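Local coordinates for protein 2-hydroxyhepta-2,4-diene-1,7-dioate isomerase (Corynebacterium glutamicum, PDB 4DBF) that probably decarboxylates oxaloacetate as a magnesium-dependent lyase of the fumarylacetoacetate hydrolase (FAH) family, and may also act as an isomerase, at residues Ser81-Ile86 / Phe110-Thr115; Val158-Thr163 / Ile196-Asn201; Gln224-Asn229 / Gly257-Thr262. One frame throughout, in Å; residues are numbered along the deposited sequence.

Contact 1. Residues Ser81-Ile86 / Phe110-Thr115; sequences SKVVAI and FLKPPT
Ala85 and Phe110 exchange two backbone hydrogen bonds, Ala85 N to Phe110 O at 2.8 Å and Phe110 N to Ala85 O at 2.7 Å. A third runs from Lys112 N to Val83 O at 3.0 Å. The CA of Leu111 adds a CA-H...O contact to this same Val83 O. Val83 N donates a hydrogen bond to a water that also lies beside Lys112 O, at a separation too short to be trusted.

These bonds make an antiparallel pair of strands in the FAH C-terminal domain, with Val84 and Leu111 as the non-hydrogen-bonded pair. Strand 253-255 continues the sheet on the other side of Val84.

Among the side chains, Ala85 CB sits over one face of the Phe110 ring, 3.7 Å from its centroid, a CH-pi contact. With chi1 at 68°, the ring folds back over Ala85. On the opposite face of the sheet, the Val84 and Leu111 side chains lie side by side, pointing the same way, with CG2 of Val84 3.9 Å from CD2 of Leu111. Pro114 CG packs on Ser81 O.

The charged end of Lys112 bends away from Val83 to the magnesium ligand Asp167, forming a salt bridge, and to the carbonyls of Lys184 and Phe189.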
loop_
_atom_site.group_PDB
_atom_site.type_symbol
_atom_site.label_atom_id
_atom_site.label_comp_id
_atom_site.label_asym_id
_atom_site.label_seq_id
_atom_site.Cartn_x
_atom_site.Cartn_y
_atom_site.Cartn_z
ATOM N N SER A 81 -7.163 -2.235 -2.241
ATOM C CA SER A 81 -6.125 -1.364 -2.782
ATOM C C SER A 81 -5.027 -1.112 -1.760
ATOM O O SER A 81 -3.892 -1.032 -2.094
ATOM C CB SER A 81 -6.677 -0.043 -3.325
ATOM O OG SER A 81 -6.767 0.917 -2.352
ATOM N N LYS A 82 -5.422 -1.013 -0.517
ATOM C CA LYS A 82 -4.499 -0.972 0.576
ATOM C C LYS A 82 -5.119 -1.477 1.864
ATOM O O LYS A 82 -6.292 -1.574 1.983
ATOM C CB LYS A 82 -3.948 0.424 0.767
ATOM C CG LYS A 82 -4.986 1.498 0.935
ATOM C CD LYS A 82 -4.364 2.867 0.974
ATOM C CE LYS A 82 -5.380 3.932 1.280
ATOM N NZ LYS A 82 -6.369 4.130 0.225
ATOM N N VAL A 83 -4.257 -1.799 2.804
ATOM C CA VAL A 83 -4.632 -2.257 4.112
ATOM C C VAL A 83 -4.007 -1.313 5.121
ATOM O O VAL A 83 -2.823 -1.166 5.160
ATOM C CB VAL A 83 -4.164 -3.672 4.397
ATOM C CG1 VAL A 83 -4.568 -4.065 5.797
ATOM C CG2 VAL A 83 -4.669 -4.607 3.343
ATOM N N VAL A 84 -4.840 -0.631 5.876
ATOM C CA VAL A 84 -4.352 0.338 6.829
ATOM C C VAL A 84 -4.571 -0.219 8.201
ATOM O O VAL A 84 -5.619 -0.656 8.502
ATOM C CB VAL A 84 -5.047 1.687 6.726
ATOM C CG1 VAL A 84 -4.421 2.657 7.700
ATOM C CG2 VAL A 84 -5.008 2.224 5.319
ATOM N N ALA A 85 -3.516 -0.245 8.987
ATOM C CA ALA A 85 -3.550 -0.886 10.259
ATOM C C ALA A 85 -3.111 0.033 11.400
ATOM O O ALA A 85 -2.358 0.903 11.201
ATOM C CB ALA A 85 -2.717 -2.128 10.232
ATOM N N ILE A 86 -3.631 -0.214 12.582
ATOM C CA ILE A 86 -3.318 0.578 13.759
ATOM C C ILE A 86 -2.495 -0.227 14.762
ATOM O O ILE A 86 -2.888 -1.281 15.181
ATOM C CB ILE A 86 -4.580 1.104 14.484
ATOM C CG1 ILE A 86 -5.595 1.665 13.512
ATOM C CG2 ILE A 86 -4.224 2.171 15.483
ATOM C CD1 ILE A 86 -5.057 2.769 12.658
ATOM N N PHE A 110 -0.136 2.171 10.225
ATOM C CA PHE A 110 0.820 1.614 9.290
ATOM C C PHE A 110 0.113 0.894 8.139
ATOM O O PHE A 110 -1.081 0.742 8.144
ATOM C CB PHE A 110 1.870 0.750 9.987
ATOM C CG PHE A 110 1.345 -0.502 10.566
ATOM C CD1 PHE A 110 0.776 -0.512 11.781
ATOM C CD2 PHE A 110 1.447 -1.664 9.896
ATOM C CE1 PHE A 110 0.275 -1.650 12.316
ATOM C CE2 PHE A 110 0.944 -2.809 10.413
ATOM C CZ PHE A 110 0.350 -2.808 11.623
ATOM N N LEU A 111 0.888 0.495 7.160
ATOM C CA LEU A 111 0.342 -0.147 5.978
ATOM C C LEU A 111 0.800 -1.581 5.837
ATOM O O LEU A 111 1.907 -1.854 6.109
ATOM C CB LEU A 111 0.729 0.623 4.740
ATOM C CG LEU A 111 0.304 2.088 4.678
ATOM C CD1 LEU A 111 0.931 2.848 3.550
ATOM C CD2 LEU A 111 -1.177 2.190 4.633
ATOM N N LYS A 112 -0.092 -2.449 5.384
ATOM C CA LYS A 112 0.273 -3.756 4.863
ATOM C C LYS A 112 -0.028 -3.729 3.372
ATOM O O LYS A 112 -1.012 -3.212 2.992
ATOM C CB LYS A 112 -0.492 -4.895 5.527
ATOM C CG LYS A 112 -0.131 -5.208 6.963
ATOM C CD LYS A 112 -1.122 -6.129 7.643
ATOM C CE LYS A 112 -0.782 -7.595 7.532
ATOM N NZ LYS A 112 0.253 -8.067 8.450
ATOM N N PRO A 113 0.861 -4.263 2.553
ATOM C CA PRO A 113 0.687 -4.237 1.118
ATOM C C PRO A 113 -0.357 -5.254 0.706
ATOM O O PRO A 113 -0.491 -6.223 1.389
ATOM C CB PRO A 113 2.043 -4.663 0.626
ATOM C CG PRO A 113 2.487 -5.632 1.621
ATOM C CD PRO A 113 1.993 -5.114 2.926
ATOM N N PRO A 114 -1.056 -5.009 -0.398
ATOM C CA PRO A 114 -2.099 -5.913 -0.897
ATOM C C PRO A 114 -1.632 -7.341 -1.152
ATOM O O PRO A 114 -2.352 -8.288 -1.048
ATOM C CB PRO A 114 -2.518 -5.268 -2.209
ATOM C CG PRO A 114 -2.161 -3.864 -2.062
ATOM C CD PRO A 114 -0.946 -3.812 -1.212
ATOM N N THR A 115 -0.371 -7.438 -1.474
ATOM C CA THR A 115 0.292 -8.682 -1.675
ATOM C C THR A 115 0.428 -9.541 -0.419
ATOM O O THR A 115 0.699 -10.678 -0.507
ATOM C CB THR A 115 1.664 -8.459 -2.319
ATOM O OG1 THR A 115 2.306 -7.361 -1.718
ATOM C CG2 THR A 115 1.486 -8.172 -3.747
HETATM O O HOH W 1 -1.485 -1.014 2.029
#

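Contact 2. Residues Val158-Thr163 / Ile196-Asn201; sequences VVLGFT and IETDIN
Phe162 and Glu197 form the hydrogen-bonded antiparallel pair of these segments, where strands 159-170 and 190-197 of the FAH C-terminal domain run side by side, next to a classic beta bulge at Leu160 and Gly161, which both face Val142. Phe162 N bonds to Glu197 O at 2.8 Å, with the donor tilted 35° from the carbonyl plane. The return bond, from Glu197 N to Phe162 O at 2.7 Å, lies in the carbonyl plane. Phe162 O also takes a CA-H...O contact from Ile196.

At the bulge the backbones draw close. Gly161 carries no side chain, and its CA comes within 3.1 Å of Glu197 O, while Ile196 CG2 rests against the same CA at 3.6 Å. Beyond the pair the second segment turns back through an inverse gamma turn centred on Asp199. This turn brings Ile200 round to the first strand, where its CG2 branch lies over one face of the Phe162 ring, 3.8 Å from the centroid in a CH-pi contact, and also touches Gly161 CA. That branch stands opposite the carbonyl carbon about the CA-CB bond, and Val159 CG2, on the first strand, meets the same branch. The Leu160 and Ile196 side chains cross at about a right angle, meeting at CD2 and CD1, and Thr198 CB packs against Leu160 O at 3.5 Å.

The surroundings tie this corner to two further strands. Val141 of strand 133-143 touches Val159 and Phe162, and Ile196 bonds through its backbone to Phe23 of strand 22-28. Thr198 OG1 bonds to Met21 O. The Glu197 chain bends at chi2 (56°), bringing OE2 back to the turn, where its anti lone pair receives Asp199 N at 3.0 Å.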
loop_
_atom_site.group_PDB
_atom_site.type_symbol
_atom_site.label_atom_id
_atom_site.label_comp_id
_atom_site.label_asym_id
_atom_site.label_seq_id
_atom_site.Cartn_x
_atom_site.Cartn_y
_atom_site.Cartn_z
ATOM N N VAL A 158 -19.598 4.871 5.827
ATOM C CA VAL A 158 -18.544 4.476 4.906
ATOM C C VAL A 158 -18.129 3.018 5.001
ATOM O O VAL A 158 -17.327 2.588 4.229
ATOM C CB VAL A 158 -17.278 5.334 5.044
ATOM C CG1 VAL A 158 -17.527 6.787 4.791
ATOM C CG2 VAL A 158 -16.584 5.100 6.351
ATOM N N VAL A 159 -18.648 2.285 5.964
ATOM C CA VAL A 159 -18.272 0.899 6.058
ATOM C C VAL A 159 -19.254 -0.096 5.423
ATOM O O VAL A 159 -20.434 -0.049 5.642
ATOM C CB VAL A 159 -17.707 0.445 7.430
ATOM C CG1 VAL A 159 -17.332 1.557 8.373
ATOM C CG2 VAL A 159 -18.425 -0.724 8.047
ATOM N N LEU A 160 -18.698 -0.975 4.619
ATOM C CA LEU A 160 -19.429 -2.060 4.065
ATOM C C LEU A 160 -19.771 -3.074 5.135
ATOM O O LEU A 160 -20.862 -3.487 5.226
ATOM C CB LEU A 160 -18.656 -2.739 2.942
ATOM C CG LEU A 160 -19.288 -3.962 2.322
ATOM C CD1 LEU A 160 -20.619 -3.704 1.693
ATOM C CD2 LEU A 160 -18.391 -4.753 1.403
ATOM N N GLY A 161 -18.786 -3.484 5.897
ATOM C CA GLY A 161 -19.014 -4.469 6.931
ATOM C C GLY A 161 -17.737 -4.830 7.655
ATOM O O GLY A 161 -16.689 -4.147 7.501
ATOM N N PHE A 162 -17.825 -5.890 8.453
ATOM C CA PHE A 162 -16.717 -6.253 9.325
ATOM C C PHE A 162 -16.211 -7.597 8.844
ATOM O O PHE A 162 -16.998 -8.393 8.374
ATOM C CB PHE A 162 -17.163 -6.409 10.812
ATOM C CG PHE A 162 -17.370 -5.085 11.511
ATOM C CD1 PHE A 162 -16.599 -3.976 11.193
ATOM C CD2 PHE A 162 -18.349 -4.946 12.498
ATOM C CE1 PHE A 162 -16.829 -2.717 11.823
ATOM C CE2 PHE A 162 -18.539 -3.703 13.157
ATOM C CZ PHE A 162 -17.781 -2.598 12.795
ATOM N N THR A 163 -14.904 -7.847 8.988
ATOM C CA THR A 163 -14.367 -9.181 8.778
ATOM C C THR A 163 -13.254 -9.433 9.776
ATOM O O THR A 163 -13.063 -8.638 10.668
ATOM C CB THR A 163 -13.953 -9.382 7.250
ATOM O OG1 THR A 163 -13.641 -10.760 7.034
ATOM C CG2 THR A 163 -12.780 -8.503 6.891
ATOM N N ILE A 196 -17.587 -10.975 4.882
ATOM C CA ILE A 196 -17.779 -9.650 5.383
ATOM C C ILE A 196 -19.238 -9.573 5.960
ATOM O O ILE A 196 -20.224 -9.834 5.244
ATOM C CB ILE A 196 -17.598 -8.646 4.276
ATOM C CG1 ILE A 196 -16.096 -8.656 3.804
ATOM C CG2 ILE A 196 -18.036 -7.224 4.749
ATOM C CD1 ILE A 196 -15.958 -7.935 2.521
ATOM N N GLU A 197 -19.334 -9.263 7.251
ATOM C CA GLU A 197 -20.653 -9.152 7.919
ATOM C C GLU A 197 -21.118 -7.711 7.770
ATOM O O GLU A 197 -20.518 -6.808 8.345
ATOM C CB GLU A 197 -20.575 -9.526 9.402
ATOM C CG GLU A 197 -21.936 -9.286 10.178
ATOM C CD GLU A 197 -23.100 -10.059 9.509
ATOM O OE1 GLU A 197 -23.121 -11.306 9.578
ATOM O OE2 GLU A 197 -23.965 -9.458 8.862
ATOM N N THR A 198 -22.178 -7.489 7.002
ATOM C CA THR A 198 -22.622 -6.107 6.699
ATOM C C THR A 198 -23.668 -5.618 7.766
ATOM O O THR A 198 -23.930 -4.428 7.891
ATOM C CB THR A 198 -23.266 -5.979 5.329
ATOM O OG1 THR A 198 -24.551 -6.638 5.348
ATOM C CG2 THR A 198 -22.328 -6.574 4.200
ATOM N N ASP A 199 -24.222 -6.526 8.550
ATOM C CA ASP A 199 -25.122 -6.066 9.680
ATOM C C ASP A 199 -24.202 -5.614 10.815
ATOM O O ASP A 199 -23.958 -6.335 11.750
ATOM C CB ASP A 199 -26.075 -7.204 10.105
ATOM C CG ASP A 199 -27.063 -6.802 11.242
ATOM O OD1 ASP A 199 -27.106 -5.617 11.680
ATOM O OD2 ASP A 199 -27.752 -7.742 11.696
ATOM N N ILE A 200 -23.643 -4.422 10.708
ATOM C CA ILE A 200 -22.617 -4.045 11.689
ATOM C C ILE A 200 -23.151 -3.750 13.101
ATOM O O ILE A 200 -22.394 -3.804 14.077
ATOM C CB ILE A 200 -21.738 -2.900 11.208
ATOM C CG1 ILE A 200 -22.598 -1.714 10.775
ATOM C CG2 ILE A 200 -20.753 -3.386 10.087
ATOM C CD1 ILE A 200 -21.909 -0.417 11.118
ATOM N N ASN A 201 -24.443 -3.443 13.200
ATOM C CA ASN A 201 -25.108 -3.360 14.514
ATOM C C ASN A 201 -25.221 -4.651 15.278
ATOM O O ASN A 201 -25.369 -4.631 16.501
ATOM C CB ASN A 201 -26.486 -2.729 14.374
ATOM C CG ASN A 201 -26.424 -1.258 14.550
ATOM O OD1 ASN A 201 -27.117 -0.707 15.408
ATOM N ND2 ASN A 201 -25.520 -0.606 13.819
#

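Contact 3. Residues Gln224-Asn229 / Gly257-Thr262; sequences QDSNSN and GSPAGT
The flat amide of Gln224 has Pro259, Ser258 and Thr262 on one and the same side of its plane. The Pro259 ring lies most nearly over the face, with its CD 4.4 Å from Gln224 CD. Thr262 CG2 comes in lower and more obliquely, 4.5 Å from Gln224 CG. The chain reaches this position by running fully extended from the strand, CG opposite the backbone N at a chi1 of -177°. Which end of the amide is oxygen and which nitrogen is uncertain in the model, so the contact is best read as packing against the flat group. Ile210, Ala212 and Phe135 also touch Gln224, which is buried.

Two residues further along the strand, Ser226 CB packs against the CD-CG bond of the Pro259 ring, 3.9 Å from CD, and Tyr90 touches both residues. The hydroxyl of Ser226 is held by Ile210 O.

In the fold, Gln224 and Ser226 project from strand 219-227, an outermost strand of the five-stranded mixed sheet within this chain, onto the loop that follows strand 253-255. That loop borders the metal site of the FAH domain: the Ser258 side chain touches the magnesium ligands Glu136 and Glu138 and comes within about 4 Å of the magnesium ion. Thr262 OG1 bonds to Phe135 O of strand 133-143, and Asn227 ND2 bonds to Asn207 OD1.

Each segment also has an internal brace. Ser258 OG donates to Pro259 O at 2.9 Å, from 46° above the carbonyl plane. At the end of the strand, Asn227 OD1 accepts Asn229 N at 2.9 Å, on a lone pair and in the amide plane, an Asx turn.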
loop_
_atom_site.group_PDB
_atom_site.type_symbol
_atom_site.label_atom_id
_atom_site.label_comp_id
_atom_site.label_asym_id
_atom_site.label_seq_id
_atom_site.Cartn_x
_atom_site.Cartn_y
_atom_site.Cartn_z
ATOM N N GLN A 224 -4.678 -15.926 22.543
ATOM C CA GLN A 224 -5.194 -14.567 22.554
ATOM C C GLN A 224 -6.641 -14.519 23.019
ATOM O O GLN A 224 -7.447 -15.263 22.578
ATOM C CB GLN A 224 -5.063 -13.848 21.202
ATOM C CG GLN A 224 -5.537 -12.406 21.214
ATOM C CD GLN A 224 -5.699 -11.785 19.831
ATOM O OE1 GLN A 224 -6.492 -10.908 19.636
ATOM N NE2 GLN A 224 -4.925 -12.232 18.901
ATOM N N ASP A 225 -6.929 -13.591 23.902
ATOM C CA ASP A 225 -8.206 -13.500 24.533
ATOM C C ASP A 225 -8.431 -12.043 24.881
ATOM O O ASP A 225 -8.234 -11.634 25.998
ATOM C CB ASP A 225 -8.159 -14.339 25.792
ATOM C CG ASP A 225 -9.504 -14.589 26.401
ATOM O OD1 ASP A 225 -10.524 -14.212 25.857
ATOM O OD2 ASP A 225 -9.522 -15.200 27.462
ATOM N N SER A 226 -8.827 -11.277 23.887
ATOM C CA SER A 226 -8.952 -9.850 23.980
ATOM C C SER A 226 -10.396 -9.407 23.743
ATOM O O SER A 226 -11.248 -10.205 23.509
ATOM C CB SER A 226 -8.011 -9.194 22.972
ATOM O OG SER A 226 -8.314 -9.559 21.665
ATOM N N ASN A 227 -10.649 -8.124 23.831
ATOM C CA ASN A 227 -11.982 -7.619 23.603
ATOM C C ASN A 227 -11.916 -6.274 22.949
ATOM O O ASN A 227 -11.086 -5.505 23.289
ATOM C CB ASN A 227 -12.734 -7.561 24.906
ATOM C CG ASN A 227 -14.196 -7.343 24.722
ATOM O OD1 ASN A 227 -14.615 -6.289 24.355
ATOM N ND2 ASN A 227 -14.971 -8.338 25.023
ATOM N N SER A 228 -12.784 -6.007 21.988
ATOM C CA SER A 228 -12.789 -4.700 21.304
ATOM C C SER A 228 -12.983 -3.518 22.237
ATOM O O SER A 228 -12.728 -2.380 21.879
ATOM C CB SER A 228 -13.865 -4.663 20.233
ATOM O OG SER A 228 -15.110 -4.583 20.853
ATOM N N ASN A 229 -13.497 -3.775 23.432
ATOM C CA ASN A 229 -13.636 -2.708 24.392
ATOM C C ASN A 229 -12.311 -2.330 25.055
ATOM O O ASN A 229 -12.286 -1.413 25.855
ATOM C CB ASN A 229 -14.743 -3.056 25.405
ATOM C CG ASN A 229 -14.318 -4.131 26.406
ATOM O OD1 ASN A 229 -13.121 -4.292 26.733
ATOM N ND2 ASN A 229 -15.308 -4.851 26.923
ATOM N N GLY A 257 -6.701 -3.359 15.437
ATOM C CA GLY A 257 -5.685 -3.525 16.473
ATOM C C GLY A 257 -5.826 -4.795 17.287
ATOM O O GLY A 257 -6.752 -5.605 17.066
ATOM N N SER A 258 -4.865 -4.985 18.206
ATOM C CA SER A 258 -4.785 -6.187 19.046
ATOM C C SER A 258 -3.758 -5.932 20.149
ATOM O O SER A 258 -2.955 -5.003 20.038
ATOM C CB SER A 258 -4.345 -7.407 18.246
ATOM O OG SER A 258 -3.016 -7.324 17.843
ATOM N N PRO A 259 -3.715 -6.815 21.161
ATOM C CA PRO A 259 -2.566 -6.773 22.100
ATOM C C PRO A 259 -1.341 -6.953 21.255
ATOM O O PRO A 259 -1.397 -7.690 20.265
ATOM C CB PRO A 259 -2.741 -8.054 22.963
ATOM C CG PRO A 259 -4.140 -8.359 22.909
ATOM C CD PRO A 259 -4.703 -7.837 21.544
ATOM N N ALA A 260 -0.244 -6.308 21.634
ATOM C CA ALA A 260 1.013 -6.270 20.891
ATOM C C ALA A 260 1.947 -7.499 21.036
ATOM O O ALA A 260 3.066 -7.507 20.476
ATOM C CB ALA A 260 1.768 -5.048 21.295
ATOM N N GLY A 261 1.510 -8.514 21.761
ATOM C CA GLY A 261 2.306 -9.729 21.886
ATOM C C GLY A 261 1.486 -10.965 22.118
ATOM O O GLY A 261 0.733 -11.042 23.098
ATOM N N THR A 262 1.598 -11.941 21.235
ATOM C CA THR A 262 0.835 -13.156 21.428
ATOM C C THR A 262 1.669 -14.442 21.629
ATOM O O THR A 262 1.994 -14.769 22.746
ATOM C CB THR A 262 -0.112 -13.333 20.247
ATOM O OG1 THR A 262 0.663 -13.382 19.033
ATOM C CG2 THR A 262 -1.171 -12.144 20.173
#

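Overall arrangement
From the N terminus, contact 1 is the first to close, bringing 110-115 back to 81-86 across a span that includes the unmodelled residues 93-103. Contact 2 follows, closing a 32-residue excursion that holds helices 171-177 and 181-185, and contact 3 joins 224-229 to 257-262 across helix 235-243 and strand 253-255. The three lie in series, none nested or crossing, with centres 18 to 20 Å apart. Helix 235-243, inside the loop of contact 3, packs on residues of contacts 1 and 2. Contacts 1 and 3 both border the magnesium site, whereas contact 2 lies farther off, where strand 190-197 meets N-terminal strand 22-28.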